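Triabin (Triatoma pallidipennis, PDB 1AVG) inhibits thrombin by forming a one-to-one non-covalent complex with it, inhibiting thrombin-mediated fibrin formation and thrombin-induced platelet aggregation while scarcely affecting amidolytic activity. Local coordinates at residues Ala1-Glu9 and Gln118-Val126; Glu19-Leu27 and Phe127-Ala138. All blocks are in the same frame, centred on the assembly; numbering follows the deposited sequence.

Contact 1. Residues Ala1-Glu9 and Gln118-Val126; sequences AEGDDCSIE and QPKEDRYLV. Unlike the reference sequence in segment 118-126: R123 (reference Asp).
A1 and D4 lie over R123 and D122, where the irregular N-terminal arm of this lipocalin-like barrel folds across the start of strand 122-128; the closest CA pair is A1 with R123. The arm makes no beta bridge, and the one backbone-to-backbone hydrogen bond between the segments runs from A1 N to D122 O, 2.8 Å, on a lone pair. A1 N also bonds to D4 OD2 from above the carboxylate plane. The amino terminus and the D4 carboxylate are thereby held together beside the strand.

D122 is the buried link. With chi1 at -56° its carboxylate stands beside its own backbone N, and OD2 receives C6 N at 2.9 Å from the anti side, somewhat out of the carboxylate plane, as well as S112 OG of the adjoining strand. Two donors suit a buried carboxylate. C6 SG lies 3.4 Å from the same OD2 and is joined by a disulfide to C110, tying the arm covalently to strand 106-115.

D5 and D122 bring like charges together, OD1 to OD2 at 4.3 Å. K120, its chain bent, brings NZ to D5 OD1 at 3.2 Å and, in a longer ion pair, near D122 OD1, which would probably offset the repulsion.

Tyrosine suits the partly exposed place of Y124, its ring offering a carbon edge and a polar hydroxyl. D4 comes to that edge, its carboxylate turned 57° from the ring plane, with OD2 bonded also to a water that accepts from Y124 N. At the far end Y124 OH donates to E9 OE2, 2.8 Å away.

Contact 2. Residues Glu19-Leu27 and Phe127-Ala138; sequences EFFNGTWYL and FERTKSDTDPDA. Unlike the reference sequence in segment 127-138: F127 (reference Leu).
Y26 and E128 form an antiparallel hydrogen-bonded pair, Y26 N to E128 O and E128 N to Y26 O both at 2.8 Å, where the first and last strands of the lipocalin-like barrel, 24-28 and 122-128, meet and close it.

R129 and W25 form the structural signature familiar from lipocalins, an arginine lying over the tryptophan near the barrel's closed end. The guanidinium is flat on the indole, centres 3.7 Å apart and planes at 11°, a cation-pi stack, while R129 CD makes a CH-pi contact over the six-membered ring. The guanidinium edge works too: NH1 and NH2 both grip N22 O, each at 2.9 Å and nearly in the guanidinium plane, and NH1 also reaches T24 O. Arginine suits the place because it combines a flat cation for the indole with in-plane N-H groups for the carbonyls; Y103 O takes NE. W25 NE1 bonds to F20 O at 3.0 Å, fixing the indole, whose other face is covered by the F20 ring.

Deeper in, F20 and F127 form a T-shaped (edge-to-face) pair, the F20 edge toward the F127 face with planes at 89°, and L27 CD2 makes a CH-pi contact over the opposite face of F127.

On the other side of the strand, with CG beside the backbone N (chi1 -71°), the Y26 ring runs out to K131, whose CB sits over one face in a CH-pi contact. P136 O comes to its edge near CE2. At the ring's end, beside the start of helix 138-141, A138 N donates to Y26 OH at 2.9 Å.

In the fold
Contacts 1 and 2 have centres about 22 Å apart, on opposite sides of the chain's centre, and share strand 122-128 at the end of the eight-stranded sheet. Along the chain their segments alternate: 1-9, 19-27, 118-126 and then 127-138, so chain start and chain end are stitched together twice. Contact 1 lays the N-terminal arm on the beginning of the strand; contact 2 joins its end and the following loop to strand 24-28, the other outermost strand, completing the barrel. They touch where L27 CD1 packs against L125 and V126. Within contact 2, E128 and D135 form salt bridges with another protein chain, so this end of the barrel also takes part in the assembly.

Contact 1. Residues Ala1-Glu9 and Gln118-Val126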
# COMPACT_ATOMS: atom_id res chain seq x y z
N ALA C 1 -7.69 -12.93 13.80
CA ALA C 1 -6.79 -14.09 14.03
C ALA C 1 -6.26 -13.98 15.45
O ALA C 1 -6.35 -12.92 16.06
CB ALA C 1 -5.64 -14.07 13.04
N GLU C 2 -5.70 -15.07 15.96
CA GLU C 2 -5.15 -15.11 17.32
C GLU C 2 -4.14 -13.99 17.55
O GLU C 2 -3.02 -14.02 17.03
CB GLU C 2 -4.52 -16.47 17.61
CG GLU C 2 -5.52 -17.60 17.67
CD GLU C 2 -4.88 -18.95 17.95
OE1 GLU C 2 -3.85 -18.99 18.66
OE2 GLU C 2 -5.42 -19.97 17.48
N GLY C 3 -4.56 -12.98 18.31
CA GLY C 3 -3.71 -11.84 18.60
C GLY C 3 -4.51 -10.56 18.45
O GLY C 3 -4.26 -9.57 19.13
N ASP C 4 -5.49 -10.60 17.55
CA ASP C 4 -6.35 -9.46 17.27
C ASP C 4 -7.33 -9.27 18.42
O ASP C 4 -7.84 -10.25 18.99
CB ASP C 4 -7.10 -9.68 15.96
CG ASP C 4 -6.17 -9.97 14.79
OD1 ASP C 4 -4.93 -9.86 14.93
OD2 ASP C 4 -6.68 -10.29 13.70
N ASP C 5 -7.62 -8.02 18.77
CA ASP C 5 -8.54 -7.73 19.86
C ASP C 5 -9.36 -6.48 19.54
O ASP C 5 -8.93 -5.36 19.81
CB ASP C 5 -7.76 -7.56 21.17
CG ASP C 5 -8.61 -7.83 22.40
OD1 ASP C 5 -8.95 -9.01 22.65
OD2 ASP C 5 -8.92 -6.87 23.14
N CYS C 6 -10.55 -6.70 18.99
CA CYS C 6 -11.45 -5.62 18.62
C CYS C 6 -11.78 -4.72 19.80
O CYS C 6 -12.07 -3.54 19.63
CB CYS C 6 -12.75 -6.20 18.05
SG CYS C 6 -12.46 -7.36 16.69
N SER C 7 -11.73 -5.30 20.99
CA SER C 7 -12.02 -4.57 22.22
C SER C 7 -11.09 -3.37 22.41
O SER C 7 -11.54 -2.26 22.71
CB SER C 7 -11.90 -5.51 23.43
OG SER C 7 -12.37 -6.82 23.12
N ILE C 8 -9.79 -3.59 22.21
CA ILE C 8 -8.80 -2.53 22.37
C ILE C 8 -8.51 -1.79 21.07
O ILE C 8 -7.43 -1.24 20.88
CB ILE C 8 -7.48 -3.05 23.00
CG1 ILE C 8 -6.77 -4.05 22.07
CG2 ILE C 8 -7.76 -3.73 24.35
CD1 ILE C 8 -5.48 -4.61 22.66
N GLU C 9 -9.48 -1.78 20.16
CA GLU C 9 -9.33 -1.08 18.89
C GLU C 9 -9.92 0.32 19.04
O GLU C 9 -10.29 0.74 20.14
CB GLU C 9 -10.04 -1.84 17.76
CG GLU C 9 -9.12 -2.72 16.91
CD GLU C 9 -8.15 -1.92 16.05
OE1 GLU C 9 -8.43 -0.74 15.75
OE2 GLU C 9 -7.10 -2.48 15.67
N GLN C 118 -18.25 -22.12 21.88
CA GLN C 118 -16.92 -21.62 22.21
C GLN C 118 -16.91 -20.11 21.98
O GLN C 118 -16.97 -19.64 20.84
N PRO C 119 -16.88 -19.32 23.07
CA PRO C 119 -16.88 -17.86 23.01
C PRO C 119 -15.53 -17.19 22.67
O PRO C 119 -14.47 -17.82 22.77
CB PRO C 119 -17.35 -17.48 24.40
CG PRO C 119 -16.72 -18.51 25.25
CD PRO C 119 -16.98 -19.78 24.47
N LYS C 120 -15.62 -15.91 22.31
CA LYS C 120 -14.48 -15.06 21.96
C LYS C 120 -13.77 -15.44 20.67
O LYS C 120 -13.14 -16.49 20.57
CB LYS C 120 -13.48 -15.00 23.12
CG LYS C 120 -12.37 -13.96 22.95
CD LYS C 120 -12.90 -12.53 23.14
CE LYS C 120 -11.85 -11.46 22.83
NZ LYS C 120 -10.56 -11.60 23.57
N GLU C 121 -13.84 -14.55 19.68
CA GLU C 121 -13.18 -14.76 18.39
C GLU C 121 -13.12 -13.42 17.64
O GLU C 121 -14.16 -12.87 17.26
CB GLU C 121 -13.92 -15.82 17.58
CG GLU C 121 -13.03 -16.58 16.61
CD GLU C 121 -13.79 -17.62 15.81
OE1 GLU C 121 -14.48 -18.47 16.43
OE2 GLU C 121 -13.70 -17.59 14.56
N ASP C 122 -11.91 -12.89 17.47
CA ASP C 122 -11.71 -11.61 16.81
C ASP C 122 -10.98 -11.73 15.49
O ASP C 122 -9.95 -12.41 15.40
CB ASP C 122 -10.89 -10.67 17.70
CG ASP C 122 -11.51 -10.47 19.07
OD1 ASP C 122 -11.65 -11.47 19.81
OD2 ASP C 122 -11.83 -9.32 19.41
N ARG C 123 -11.44 -10.98 14.50
CA ARG C 123 -10.81 -11.02 13.20
C ARG C 123 -11.15 -9.76 12.40
O ARG C 123 -12.27 -9.26 12.44
CB ARG C 123 -11.25 -12.30 12.48
CG ARG C 123 -10.54 -12.60 11.16
CD ARG C 123 -10.87 -14.02 10.71
NE ARG C 123 -10.59 -14.25 9.29
CZ ARG C 123 -10.80 -15.41 8.67
NH1 ARG C 123 -11.29 -16.45 9.33
NH2 ARG C 123 -10.52 -15.53 7.38
N TYR C 124 -10.13 -9.21 11.75
CA TYR C 124 -10.28 -8.02 10.92
C TYR C 124 -10.81 -8.48 9.57
O TYR C 124 -10.16 -9.27 8.88
CB TYR C 124 -8.94 -7.29 10.76
CG TYR C 124 -8.37 -6.75 12.07
CD1 TYR C 124 -8.79 -5.51 12.58
CD2 TYR C 124 -7.43 -7.47 12.80
CE1 TYR C 124 -8.28 -5.02 13.78
CE2 TYR C 124 -6.91 -6.98 14.00
CZ TYR C 124 -7.34 -5.76 14.49
OH TYR C 124 -6.82 -5.30 15.69
N LEU C 125 -12.00 -8.00 9.21
CA LEU C 125 -12.65 -8.40 7.97
C LEU C 125 -12.90 -7.21 7.05
O LEU C 125 -12.91 -6.07 7.50
CB LEU C 125 -13.99 -9.07 8.30
CG LEU C 125 -14.01 -10.19 9.33
CD1 LEU C 125 -15.46 -10.48 9.72
CD2 LEU C 125 -13.34 -11.44 8.80
N VAL C 126 -13.12 -7.50 5.77
CA VAL C 126 -13.38 -6.48 4.77
C VAL C 126 -14.71 -6.74 4.06
O VAL C 126 -14.85 -7.73 3.34
CB VAL C 126 -12.26 -6.43 3.71
CG1 VAL C 126 -12.67 -5.55 2.54
CG2 VAL C 126 -10.98 -5.91 4.33
O HOH W 1 -7.74 -11.45 11.52

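Contact 2. Residues Glu19-Leu27 and Phe127-Ala138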
# COMPACT_ATOMS: atom_id res chain seq x y z
N GLU C 19 -25.80 4.64 6.78
CA GLU C 19 -25.30 4.60 5.41
C GLU C 19 -24.74 3.20 5.23
O GLU C 19 -24.71 2.66 4.12
CB GLU C 19 -24.21 5.65 5.16
CG GLU C 19 -24.74 7.02 4.78
CD GLU C 19 -23.64 7.95 4.27
OE1 GLU C 19 -22.80 8.41 5.07
OE2 GLU C 19 -23.62 8.22 3.05
N PHE C 20 -24.29 2.61 6.33
CA PHE C 20 -23.75 1.27 6.28
C PHE C 20 -24.86 0.23 6.36
O PHE C 20 -24.93 -0.65 5.52
CB PHE C 20 -22.75 1.01 7.40
CG PHE C 20 -22.18 -0.37 7.35
CD1 PHE C 20 -22.88 -1.45 7.89
CD2 PHE C 20 -20.98 -0.61 6.69
CE1 PHE C 20 -22.40 -2.75 7.77
CE2 PHE C 20 -20.49 -1.91 6.57
CZ PHE C 20 -21.20 -2.98 7.11
N PHE C 21 -25.66 0.29 7.42
CA PHE C 21 -26.75 -0.67 7.58
C PHE C 21 -27.90 -0.36 6.65
O PHE C 21 -28.99 0.04 7.06
CB PHE C 21 -27.20 -0.75 9.03
CG PHE C 21 -26.15 -1.26 9.94
CD1 PHE C 21 -25.74 -2.59 9.87
CD2 PHE C 21 -25.53 -0.42 10.85
CE1 PHE C 21 -24.72 -3.06 10.68
CE2 PHE C 21 -24.51 -0.88 11.67
CZ PHE C 21 -24.10 -2.20 11.59
N ASN C 22 -27.62 -0.58 5.37
CA ASN C 22 -28.56 -0.34 4.30
C ASN C 22 -27.96 -1.06 3.10
O ASN C 22 -26.78 -0.91 2.82
CB ASN C 22 -28.67 1.16 4.02
CG ASN C 22 -29.57 1.47 2.85
OD1 ASN C 22 -30.63 0.85 2.67
ND2 ASN C 22 -29.17 2.44 2.03
N GLY C 23 -28.75 -1.91 2.46
CA GLY C 23 -28.26 -2.62 1.30
C GLY C 23 -27.63 -3.98 1.54
O GLY C 23 -27.92 -4.66 2.53
N THR C 24 -26.76 -4.37 0.62
CA THR C 24 -26.08 -5.65 0.69
C THR C 24 -24.56 -5.49 0.64
O THR C 24 -24.03 -4.70 -0.14
CB THR C 24 -26.52 -6.57 -0.49
OG1 THR C 24 -27.96 -6.68 -0.50
CG2 THR C 24 -25.91 -7.96 -0.36
N TRP C 25 -23.88 -6.24 1.51
CA TRP C 25 -22.43 -6.25 1.59
C TRP C 25 -22.05 -7.71 1.46
O TRP C 25 -22.74 -8.58 1.99
CB TRP C 25 -21.95 -5.75 2.95
CG TRP C 25 -22.15 -4.29 3.20
CD1 TRP C 25 -23.16 -3.71 3.93
CD2 TRP C 25 -21.28 -3.22 2.81
NE1 TRP C 25 -22.95 -2.36 4.03
CE2 TRP C 25 -21.81 -2.03 3.36
CE3 TRP C 25 -20.10 -3.15 2.07
CZ2 TRP C 25 -21.18 -0.79 3.18
CZ3 TRP C 25 -19.48 -1.92 1.89
CH2 TRP C 25 -20.03 -0.75 2.44
N TYR C 26 -20.99 -7.98 0.73
CA TYR C 26 -20.50 -9.34 0.55
C TYR C 26 -19.19 -9.44 1.32
O TYR C 26 -18.37 -8.54 1.26
CB TYR C 26 -20.28 -9.62 -0.93
CG TYR C 26 -21.56 -9.75 -1.72
CD1 TYR C 26 -22.18 -8.63 -2.26
CD2 TYR C 26 -22.14 -10.99 -1.93
CE1 TYR C 26 -23.35 -8.74 -3.01
CE2 TYR C 26 -23.30 -11.13 -2.68
CZ TYR C 26 -23.90 -10.00 -3.22
OH TYR C 26 -25.03 -10.15 -3.99
N LEU C 27 -19.01 -10.53 2.03
CA LEU C 27 -17.82 -10.72 2.84
C LEU C 27 -17.21 -12.11 2.66
O LEU C 27 -17.80 -13.11 3.07
CB LEU C 27 -18.19 -10.45 4.30
CG LEU C 27 -17.40 -11.00 5.49
CD1 LEU C 27 -16.00 -10.46 5.51
CD2 LEU C 27 -18.14 -10.59 6.74
N PHE C 127 -15.69 -5.86 4.29
CA PHE C 127 -17.00 -5.99 3.67
C PHE C 127 -16.97 -5.28 2.32
O PHE C 127 -16.61 -4.11 2.24
CB PHE C 127 -18.09 -5.34 4.54
CG PHE C 127 -18.30 -6.01 5.89
CD1 PHE C 127 -17.44 -5.75 6.96
CD2 PHE C 127 -19.40 -6.84 6.11
CE1 PHE C 127 -17.69 -6.30 8.22
CE2 PHE C 127 -19.65 -7.39 7.37
CZ PHE C 127 -18.80 -7.12 8.42
N GLU C 128 -17.33 -5.99 1.27
CA GLU C 128 -17.34 -5.41 -0.06
C GLU C 128 -18.74 -5.01 -0.48
O GLU C 128 -19.71 -5.67 -0.13
CB GLU C 128 -16.80 -6.41 -1.07
CG GLU C 128 -15.32 -6.62 -0.94
CD GLU C 128 -14.79 -7.52 -2.02
OE1 GLU C 128 -14.85 -7.13 -3.21
OE2 GLU C 128 -14.30 -8.61 -1.67
N ARG C 129 -18.84 -3.91 -1.21
CA ARG C 129 -20.13 -3.45 -1.68
C ARG C 129 -20.41 -4.10 -3.03
O ARG C 129 -21.56 -4.27 -3.42
CB ARG C 129 -20.13 -1.92 -1.78
CG ARG C 129 -21.49 -1.27 -1.65
CD ARG C 129 -22.22 -1.74 -0.41
NE ARG C 129 -22.78 -0.64 0.38
CZ ARG C 129 -23.89 -0.72 1.11
NH1 ARG C 129 -24.58 -1.85 1.17
NH2 ARG C 129 -24.28 0.31 1.84
N THR C 130 -19.34 -4.49 -3.73
CA THR C 130 -19.46 -5.13 -5.04
C THR C 130 -19.21 -6.64 -4.96
O THR C 130 -18.26 -7.10 -4.32
CB THR C 130 -18.50 -4.44 -6.07
OG1 THR C 130 -19.27 -3.80 -7.09
CG2 THR C 130 -17.51 -5.43 -6.70
N LYS C 131 -20.08 -7.41 -5.62
CA LYS C 131 -19.96 -8.86 -5.64
C LYS C 131 -18.81 -9.33 -6.51
O LYS C 131 -18.71 -8.97 -7.68
CB LYS C 131 -21.27 -9.50 -6.11
CG LYS C 131 -21.18 -11.01 -6.23
CD LYS C 131 -22.55 -11.63 -6.47
CE LYS C 131 -23.14 -11.18 -7.78
NZ LYS C 131 -24.54 -11.64 -7.90
N SER C 132 -17.98 -10.19 -5.96
CA SER C 132 -16.82 -10.71 -6.68
C SER C 132 -17.20 -11.87 -7.61
O SER C 132 -16.57 -12.92 -7.56
CB SER C 132 -15.75 -11.15 -5.67
OG SER C 132 -14.49 -11.40 -6.27
N ASP C 133 -18.22 -11.67 -8.44
CA ASP C 133 -18.67 -12.68 -9.41
C ASP C 133 -18.96 -14.09 -8.87
O ASP C 133 -20.11 -14.52 -8.86
CB ASP C 133 -17.72 -12.76 -10.61
CG ASP C 133 -17.73 -11.49 -11.46
OD1 ASP C 133 -18.57 -10.59 -11.22
OD2 ASP C 133 -16.89 -11.40 -12.39
N THR C 134 -17.91 -14.80 -8.46
CA THR C 134 -18.04 -16.16 -7.91
C THR C 134 -19.03 -16.20 -6.74
O THR C 134 -19.59 -17.25 -6.42
CB THR C 134 -16.67 -16.68 -7.42
OG1 THR C 134 -15.67 -16.42 -8.41
CG2 THR C 134 -16.71 -18.18 -7.17
N ASP C 135 -19.24 -15.05 -6.11
CA ASP C 135 -20.16 -14.96 -4.98
C ASP C 135 -21.59 -15.22 -5.41
O ASP C 135 -22.02 -14.84 -6.51
CB ASP C 135 -20.13 -13.57 -4.32
CG ASP C 135 -18.76 -13.17 -3.84
OD1 ASP C 135 -17.93 -14.05 -3.51
OD2 ASP C 135 -18.51 -11.94 -3.78
N PRO C 136 -22.36 -15.89 -4.55
CA PRO C 136 -23.75 -16.18 -4.87
C PRO C 136 -24.46 -14.83 -4.85
O PRO C 136 -24.05 -13.92 -4.12
CB PRO C 136 -24.20 -17.03 -3.68
CG PRO C 136 -22.93 -17.67 -3.20
CD PRO C 136 -21.97 -16.54 -3.28
N ASP C 137 -25.49 -14.67 -5.67
CA ASP C 137 -26.22 -13.41 -5.67
C ASP C 137 -27.00 -13.39 -4.35
O ASP C 137 -27.56 -14.41 -3.95
CB ASP C 137 -27.19 -13.35 -6.86
CG ASP C 137 -27.98 -12.04 -6.92
OD1 ASP C 137 -27.43 -10.98 -6.55
OD2 ASP C 137 -29.15 -12.08 -7.36
N ALA C 138 -26.99 -12.26 -3.67
CA ALA C 138 -27.71 -12.14 -2.41
C ALA C 138 -29.17 -12.57 -2.60
O ALA C 138 -29.73 -13.22 -1.73
CB ALA C 138 -27.64 -10.72 -1.89